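Local coordinates for capsular polysaccharide export system protein KpsC (Thermosulfurimonas dismutans, PDB 6MGB) that transfers Kdo through beta(2,4) linkages, probably from CMP-Kdo, to build the conserved glycolipid on which Gram-negative bacterial capsules are carried, at residues Leu130-Ile133 with Arg134-Ile138; Pro232-Leu235 with Leu236-Phe239; Ala58-Lys61 with Ala62-Arg66. All coordinates share one frame; numbering follows the deposited sequence. Where two conformers were deposited one is given.

Interaction 1. Residues Leu130-Ile133 with Arg134-Ile138; sequences LKLI and RDHKI
Lys-131 and Asp-135, one turn apart near the end of helix 120-135, form a salt bridge on its exposed side: NZ of Lys-131 lies 2.9 Å from OD2 of Asp-135, on the syn lone pair of that oxygen. The lysine chain runs extended and bends only at its last torsion (chi4 53°), which turns the ammonium group onto the carboxylate. A methyl of Leu-130, CD2, packs over the centre of the Arg-134 guanidinium face, 3.5 Å from CZ, while NH1 of Arg-134 hydrogen-bonds the carbonyl O of Met-255. The apolar pair is CG2 of Ile-133 with CB of Ile-138, at 4.0 Å; helix 289-299 packs against Leu-130, Ile-133 and Arg-134. O of Leu-132 accepts from both N (3.0 Å) and ND1 (3.3 Å) of His-136, from opposite faces of the carbonyl plane. Ile-138 N reaches back to Ile-133 O at 3.0 Å, and Lys-137, with positive phi, is the C-prime residue of a Schellman motif; a water also donates to the oxygens of Ile-133 and Ile-138. ND1 can bond to Leu-132 O only as a donor, so it carries a proton, and the carbonyls of Leu-130 to Arg-134 are satisfied as the chain turns away.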
loop_
_atom_site.group_PDB
_atom_site.type_symbol
_atom_site.label_atom_id
_atom_site.label_comp_id
_atom_site.label_asym_id
_atom_site.label_seq_id
_atom_site.Cartn_x
_atom_site.Cartn_y
_atom_site.Cartn_z
ATOM N N LEU A 130 5.084 10.365 11.520
ATOM C CA LEU A 130 3.701 9.980 11.779
ATOM C C LEU A 130 2.865 11.185 12.193
ATOM O O LEU A 130 1.733 11.356 11.726
ATOM C CB LEU A 130 3.658 8.891 12.850
ATOM C CG LEU A 130 2.280 8.356 13.249
ATOM C CD1 LEU A 130 1.550 7.749 12.056
ATOM C CD2 LEU A 130 2.428 7.331 14.362
ATOM N N LYS A 131 3.408 12.041 13.063
ATOM C CA LYS A 131 2.668 13.226 13.481
ATOM C C LYS A 131 2.390 14.145 12.298
ATOM O O LYS A 131 1.277 14.665 12.155
ATOM C CB LYS A 131 3.436 13.974 14.572
ATOM C CG LYS A 131 2.768 15.271 15.003
ATOM C CD LYS A 131 3.505 15.945 16.147
ATOM C CE LYS A 131 2.969 17.349 16.388
ATOM N NZ LYS A 131 1.489 17.367 16.562
ATOM N N LEU A 132 3.389 14.362 11.439
ATOM C CA LEU A 132 3.192 15.224 10.278
ATOM C C LEU A 132 2.113 14.667 9.355
ATOM O O LEU A 132 1.268 15.416 8.851
ATOM C CB LEU A 132 4.511 15.395 9.523
ATOM C CG LEU A 132 5.548 16.323 10.163
ATOM C CD1 LEU A 132 6.908 16.136 9.512
ATOM C CD2 LEU A 132 5.111 17.779 10.063
ATOM N N ILE A 133 2.124 13.353 9.125
ATOM C CA ILE A 133 1.131 12.741 8.246
ATOM C C ILE A 133 -0.265 12.885 8.837
ATOM O O ILE A 133 -1.231 13.178 8.122
ATOM C CB ILE A 133 1.493 11.268 7.983
ATOM C CG1 ILE A 133 2.728 11.191 7.079
ATOM C CG2 ILE A 133 0.324 10.519 7.353
ATOM C CD1 ILE A 133 3.342 9.809 6.980
ATOM N N ARG A 134 -0.398 12.675 10.147
ATOM C CA ARG A 134 -1.693 12.836 10.802
ATOM C C ARG A 134 -2.158 14.286 10.750
ATOM O O ARG A 134 -3.303 14.575 10.383
ATOM C CB ARG A 134 -1.606 12.364 12.254
ATOM C CG ARG A 134 -1.441 10.865 12.432
ATOM C CD ARG A 134 -1.065 10.532 13.869
ATOM N NE ARG A 134 -1.163 9.104 14.158
ATOM C CZ ARG A 134 -0.773 8.543 15.298
ATOM N NH1 ARG A 134 -0.905 7.235 15.473
ATOM N NH2 ARG A 134 -0.246 9.284 16.264
ATOM N N ASP A 135 -1.274 15.215 11.120
ATOM C CA ASP A 135 -1.663 16.620 11.202
ATOM C C ASP A 135 -2.065 17.176 9.842
ATOM O O ASP A 135 -3.042 17.928 9.737
ATOM C CB ASP A 135 -0.520 17.443 11.798
ATOM C CG ASP A 135 -0.327 17.184 13.280
ATOM O OD1 ASP A 135 -1.149 16.451 13.870
ATOM O OD2 ASP A 135 0.647 17.714 13.856
ATOM N N HIS A 136 -1.330 16.827 8.789
ATOM C CA HIS A 136 -1.591 17.360 7.459
ATOM C C HIS A 136 -2.493 16.460 6.624
ATOM O O HIS A 136 -2.668 16.718 5.429
ATOM C CB HIS A 136 -0.271 17.604 6.726
ATOM C CG HIS A 136 0.499 18.771 7.260
ATOM N ND1 HIS A 136 1.479 18.642 8.221
ATOM C CD2 HIS A 136 0.416 20.094 6.982
ATOM C CE1 HIS A 136 1.974 19.833 8.503
ATOM N NE2 HIS A 136 1.346 20.732 7.765
ATOM N N LYS A 137 -3.074 15.425 7.226
ATOM C CA LYS A 137 -4.022 14.546 6.544
ATOM C C LYS A 137 -3.442 14.029 5.228
ATOM O O LYS A 137 -4.055 14.129 4.162
ATOM C CB LYS A 137 -5.354 15.264 6.317
ATOM C CG LYS A 137 -6.012 15.756 7.600
ATOM C CD LYS A 137 -7.430 16.250 7.358
ATOM C CE LYS A 137 -8.072 16.757 8.641
ATOM N NZ LYS A 137 -7.368 17.949 9.190
ATOM N N ILE A 138 -2.240 13.466 5.315
ATOM C CA ILE A 138 -1.519 12.954 4.155
ATOM C C ILE A 138 -1.883 11.492 3.948
ATOM O O ILE A 138 -2.124 10.746 4.905
ATOM C CB ILE A 138 0.002 13.149 4.336
ATOM C CG1 ILE A 138 0.365 14.627 4.167
ATOM C CG2 ILE A 138 0.792 12.292 3.346
ATOM C CD1 ILE A 138 1.767 14.974 4.620
HETATM O O HOH W 1 -3.165 10.762 8.020
#

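Interaction 2. Residues Pro232-Leu235 with Leu236-Phe239; sequences PVDL and LSHF. With C5P (cytidine-5'-monophosphate), chain D.
Ser-237 has its OG between the backbone N and the carbonyl carbon (chi1 73°), which turns the hydroxyl back onto the helix, where it donates to Asp-234 O at 2.7 Å. His-238 and Phe-239 instead hold their rings beside their own backbone N (chi1 -66° and -60°), turning an edge of each to a carbonyl of the last turn. The CD2 edge of His-238 comes 3.3 Å from Asp-234 O. CD2 of Phe-239 lies 3.4 Å from Leu-235 O, with that oxygen in the ring plane, and CE2 of Phe-239 touches CD1 of Leu-235 at 4.2 Å. Main-chain bonds run alongside: Leu-236 N donates to Pro-232 O, while His-238 N donates to Leu-235 O at 3.2 Å from above the carbonyl plane. One water donates to OD1 of Asp-234 and lies 3.0 Å from NE2 of His-238; the other carboxylate oxygen, OD2, takes the N-H of Val-147. Phe-152 packs against both rings, and Leu-160 against Leu-236 and Phe-239. At the opposite end of the helix, CG of Pro-232 rests 3.5 Å from O2' of the bound CMP, beside Glu-252. A short helix closing in a type I turn, Leu-236 to Phe-239, thus leads from the nucleotide pocket into strand 241-244 of the parallel sheet, as befits a Rossmann-like domain of the GT-B fold.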
loop_
_atom_site.group_PDB
_atom_site.type_symbol
_atom_site.label_atom_id
_atom_site.label_comp_id
_atom_site.label_asym_id
_atom_site.label_seq_id
_atom_site.Cartn_x
_atom_site.Cartn_y
_atom_site.Cartn_z
ATOM N N PRO A 232 -9.252 10.508 2.354
ATOM C CA PRO A 232 -9.508 9.274 3.119
ATOM C C PRO A 232 -9.237 9.401 4.608
ATOM O O PRO A 232 -9.992 8.845 5.415
ATOM C CB PRO A 232 -8.575 8.252 2.451
ATOM C CG PRO A 232 -7.521 9.063 1.777
ATOM C CD PRO A 232 -8.201 10.320 1.338
ATOM N N VAL A 233 -8.181 10.111 5.004
ATOM C CA VAL A 233 -7.874 10.206 6.427
ATOM C C VAL A 233 -8.838 11.156 7.133
ATOM O O VAL A 233 -9.096 11.004 8.331
ATOM C CB VAL A 233 -6.408 10.622 6.639
ATOM C CG1 VAL A 233 -5.472 9.569 6.068
ATOM C CG2 VAL A 233 -6.127 11.962 6.010
ATOM N N ASP A 234 -9.387 12.139 6.417
ATOM C CA ASP A 234 -10.474 12.936 6.978
ATOM C C ASP A 234 -11.722 12.083 7.164
ATOM O O ASP A 234 -12.376 12.133 8.212
ATOM C CB ASP A 234 -10.771 14.132 6.074
ATOM C CG ASP A 234 -11.660 15.161 6.744
ATOM O OD1 ASP A 234 -11.767 15.140 7.989
ATOM O OD2 ASP A 234 -12.257 15.990 6.026
ATOM N N LEU A 235 -12.066 11.284 6.151
ATOM C CA LEU A 235 -13.217 10.397 6.260
ATOM C C LEU A 235 -13.064 9.438 7.434
ATOM O O LEU A 235 -14.020 9.198 8.180
ATOM C CB LEU A 235 -13.396 9.617 4.956
ATOM C CG LEU A 235 -14.594 8.670 4.879
ATOM C CD1 LEU A 235 -15.904 9.437 4.970
ATOM C CD2 LEU A 235 -14.540 7.849 3.599
ATOM N N LEU A 236 -11.864 8.882 7.612
ATOM C CA LEU A 236 -11.650 7.891 8.661
ATOM C C LEU A 236 -11.855 8.477 10.051
ATOM O O LEU A 236 -12.256 7.758 10.973
ATOM C CB LEU A 236 -10.244 7.303 8.539
ATOM C CG LEU A 236 -10.048 6.312 7.390
ATOM C CD1 LEU A 236 -8.568 6.115 7.102
ATOM C CD2 LEU A 236 -10.707 4.983 7.725
ATOM N N SER A 237 -11.595 9.775 10.225
ATOM C CA SER A 237 -11.707 10.386 11.546
ATOM C C SER A 237 -13.123 10.314 12.103
ATOM O O SER A 237 -13.310 10.492 13.312
ATOM C CB SER A 237 -11.256 11.846 11.490
ATOM O OG SER A 237 -12.219 12.652 10.834
ATOM N N HIS A 238 -14.122 10.065 11.258
ATOM C CA HIS A 238 -15.515 10.035 11.685
ATOM C C HIS A 238 -15.984 8.646 12.092
ATOM O O HIS A 238 -17.176 8.464 12.362
ATOM C CB HIS A 238 -16.412 10.572 10.572
ATOM C CG HIS A 238 -16.200 12.023 10.278
ATOM N ND1 HIS A 238 -16.894 13.022 10.927
ATOM C CD2 HIS A 238 -15.370 12.645 9.409
ATOM C CE1 HIS A 238 -16.502 14.197 10.468
ATOM N NE2 HIS A 238 -15.577 13.996 9.547
ATOM N N PHE A 239 -15.085 7.667 12.138
ATOM C CA PHE A 239 -15.430 6.309 12.519
ATOM C C PHE A 239 -14.455 5.818 13.580
ATOM O O PHE A 239 -13.332 6.313 13.700
ATOM C CB PHE A 239 -15.409 5.358 11.311
ATOM C CG PHE A 239 -16.363 5.744 10.216
ATOM C CD1 PHE A 239 -17.634 5.194 10.159
ATOM C CD2 PHE A 239 -15.988 6.654 9.242
ATOM C CE1 PHE A 239 -18.514 5.547 9.153
ATOM C CE2 PHE A 239 -16.864 7.012 8.233
ATOM C CZ PHE A 239 -18.128 6.458 8.189
HETATM O O3P C5P D . -4.704 -0.489 -1.342
HETATM P P C5P D . -5.718 0.296 -2.141
HETATM O O1P C5P D . -7.103 -0.296 -1.895
HETATM O O2P C5P D . -5.508 0.436 -3.636
HETATM O "O5'" C5P D . -5.722 1.755 -1.509
HETATM C "C5'" C5P D . -4.782 2.740 -1.909
HETATM C "C4'" C5P D . -5.088 4.063 -1.256
HETATM O "O4'" C5P D . -6.271 4.635 -1.873
HETATM C "C3'" C5P D . -5.433 3.995 0.225
HETATM O "O3'" C5P D . -4.284 3.985 1.053
HETATM C "C2'" C5P D . -6.312 5.224 0.428
HETATM O "O2'" C5P D . -5.528 6.398 0.582
HETATM C "C1'" C5P D . -7.057 5.296 -0.905
HETATM N N1 C5P D . -8.378 4.627 -0.840
HETATM C C2 C5P D . -9.631 5.433 -0.685
HETATM N N3 C5P D . -10.966 4.742 -0.621
HETATM C C4 C5P D . -11.053 3.288 -0.715
HETATM C C5 C5P D . -9.806 2.485 -0.869
HETATM C C6 C5P D . -8.472 3.177 -0.933
HETATM O O2 C5P D . -9.567 6.611 -0.609
HETATM N N4 C5P D . -12.348 2.617 -0.650
HETATM O O HOH W 2 -14.205 16.408 8.538
#

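Interaction 3. Residues Ala58-Lys61 with Ala62-Arg66; sequences AMQK and AREWR
Lys-61 and Trp-65 meet in the last turns of helix 53-65, the crossover helix of a beta-alpha-beta unit between parallel strands 45-49 and 69-74. CB of Lys-61 stands over the face of the Trp-65 six-membered ring, 4.0 Å from its centroid and 6° off the normal, a CH-pi contact. A bend at chi2 (-55°) lays CD of the lysine by CZ2 of the indole at 3.9 Å, and the two side chains cross obliquely. The extended remainder of the lysine brings its ammonium group alongside Glu-64, where NZ of Lys-61 and OE2 of Glu-64 form a salt bridge at 3.2 Å; the position of that oxygen is less certain, as OE2 also crowds the amide of Gln-60. On the neighbouring side of the helix the Arg-63 guanidinium folds back over the preceding turn, with CA of Gln-60 over one face, off-centre toward the rim.

Further out, Tyr-69 packs against Ala-58, Met-59 and Ala-62, joining the helix to strand 69-74. Two loop residues lie beside it, Phe-14 against Ala-58 and Lys-61, and Pro-40 against Trp-65. The helix stops where Arg-66 takes positive phi in a Schellman motif. Behind all these side chains stand the regular backbone bonds that begin with Ala-62 N to Ala-58 O. They fix the one-turn spacing that puts the lysine against the indole face, and the last of them, Trp-65 N to Lys-61 O, is 2.7 Å long.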
loop_
_atom_site.group_PDB
_atom_site.type_symbol
_atom_site.label_atom_id
_atom_site.label_comp_id
_atom_site.label_asym_id
_atom_site.label_seq_id
_atom_site.Cartn_x
_atom_site.Cartn_y
_atom_site.Cartn_z
ATOM N N ALA A 58 9.336 -11.661 -16.530
ATOM C CA ALA A 58 10.543 -11.278 -15.805
ATOM C C ALA A 58 10.803 -12.223 -14.639
ATOM O O ALA A 58 11.946 -12.635 -14.407
ATOM C CB ALA A 58 10.418 -9.836 -15.316
ATOM N N MET A 59 9.755 -12.573 -13.888
ATOM C CA MET A 59 9.910 -13.550 -12.813
ATOM C C MET A 59 10.462 -14.863 -13.348
ATOM O O MET A 59 11.342 -15.476 -12.731
ATOM C CB MET A 59 8.570 -13.791 -12.120
ATOM C CG MET A 59 7.955 -12.565 -11.481
ATOM S SD MET A 59 6.290 -12.899 -10.875
ATOM C CE MET A 59 5.722 -11.239 -10.511
ATOM N N GLN A 60 9.947 -15.313 -14.493
ATOM C CA GLN A 60 10.411 -16.562 -15.088
ATOM C C GLN A 60 11.884 -16.481 -15.465
ATOM O O GLN A 60 12.637 -17.440 -15.261
ATOM C CB GLN A 60 9.540 -16.900 -16.302
ATOM C CG GLN A 60 10.243 -17.579 -17.471
ATOM C CD GLN A 60 10.767 -18.955 -17.133
ATOM O OE1 GLN A 60 10.658 -19.414 -15.996
ATOM N NE2 GLN A 60 11.331 -19.629 -18.129
ATOM N N LYS A 61 12.314 -15.344 -16.018
ATOM C CA LYS A 61 13.721 -15.190 -16.378
ATOM C C LYS A 61 14.608 -15.160 -15.140
ATOM O O LYS A 61 15.684 -15.771 -15.131
ATOM C CB LYS A 61 13.913 -13.928 -17.219
ATOM C CG LYS A 61 13.254 -13.986 -18.597
ATOM C CD LYS A 61 13.702 -15.203 -19.398
ATOM C CE LYS A 61 13.092 -15.225 -20.785
ATOM N NZ LYS A 61 13.133 -16.599 -21.360
ATOM N N ALA A 62 14.184 -14.455 -14.088
ATOM C CA ALA A 62 14.901 -14.526 -12.818
ATOM C C ALA A 62 15.068 -15.971 -12.380
ATOM O O ALA A 62 16.170 -16.412 -12.034
ATOM C CB ALA A 62 14.154 -13.739 -11.739
ATOM N N ARG A 63 13.967 -16.721 -12.388
ATOM C CA ARG A 63 14.011 -18.139 -12.048
ATOM C C ARG A 63 14.982 -18.885 -12.957
ATOM O O ARG A 63 15.906 -19.555 -12.482
ATOM C CB ARG A 63 12.602 -18.728 -12.154
ATOM C CG ARG A 63 12.140 -19.509 -10.942
ATOM C CD ARG A 63 10.621 -19.453 -10.803
ATOM N NE ARG A 63 9.927 -19.662 -12.076
ATOM C CZ ARG A 63 8.992 -18.858 -12.587
ATOM N NH1 ARG A 63 8.594 -17.766 -11.945
ATOM N NH2 ARG A 63 8.437 -19.156 -13.755
ATOM N N GLU A 64 14.783 -18.777 -14.273
ATOM C CA GLU A 64 15.675 -19.416 -15.236
ATOM C C GLU A 64 17.132 -19.096 -14.940
ATOM O O GLU A 64 17.968 -19.991 -14.779
ATOM C CB GLU A 64 15.331 -18.952 -16.651
ATOM C CG GLU A 64 14.356 -19.825 -17.392
ATOM C CD GLU A 64 14.279 -19.464 -18.862
ATOM O OE1 GLU A 64 15.312 -19.580 -19.557
ATOM O OE2 GLU A 64 13.194 -19.048 -19.322
ATOM N N TRP A 65 17.446 -17.809 -14.875
ATOM C CA TRP A 65 18.816 -17.327 -14.850
ATOM C C TRP A 65 19.430 -17.321 -13.459
ATOM O O TRP A 65 20.612 -16.983 -13.327
ATOM C CB TRP A 65 18.857 -15.915 -15.427
ATOM C CG TRP A 65 18.456 -15.842 -16.878
ATOM C CD1 TRP A 65 18.342 -16.885 -17.754
ATOM C CD2 TRP A 65 18.104 -14.662 -17.613
ATOM N NE1 TRP A 65 17.944 -16.425 -18.987
ATOM C CE2 TRP A 65 17.792 -15.065 -18.927
ATOM C CE3 TRP A 65 18.026 -13.303 -17.288
ATOM C CZ2 TRP A 65 17.407 -14.160 -19.915
ATOM C CZ3 TRP A 65 17.644 -12.406 -18.271
ATOM C CH2 TRP A 65 17.339 -12.839 -19.568
ATOM N N ARG A 66 18.671 -17.682 -12.428
ATOM C CA ARG A 66 19.149 -17.615 -11.053
ATOM C C ARG A 66 19.649 -16.210 -10.728
ATOM O O ARG A 66 20.751 -16.015 -10.211
ATOM C CB ARG A 66 20.235 -18.660 -10.798
ATOM C CG ARG A 66 19.724 -20.091 -10.845
ATOM C CD ARG A 66 20.734 -21.059 -10.255
ATOM N NE ARG A 66 21.056 -20.727 -8.869
ATOM C CZ ARG A 66 20.352 -21.124 -7.812
ATOM N NH1 ARG A 66 19.272 -21.880 -7.964
ATOM N NH2 ARG A 66 20.731 -20.761 -6.594
#

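How the interactions relate
Interactions 1 and 2 are neighbours, centres about 13 Å apart, and they touch where CA of Lys-137 meets CG2 of Val-233 at 3.4 Å. Interaction 3 lies on the opposite side of the chain's centre, about 40 and 43 Å from interactions 1 and 2 by centres, in the unit built on the mixed sheet and away from the nucleotide. The 232-239 contact is the most buried; its chemistry is mainly hydroxyl, ring edges and carbonyls, and it borders the CMP. Interactions 1 and 3 are partly buried helix ends, each with a Schellman motif and a lysine-carboxylate pair, spaced by four residues in interaction 1 and by three, less certainly, in interaction 3.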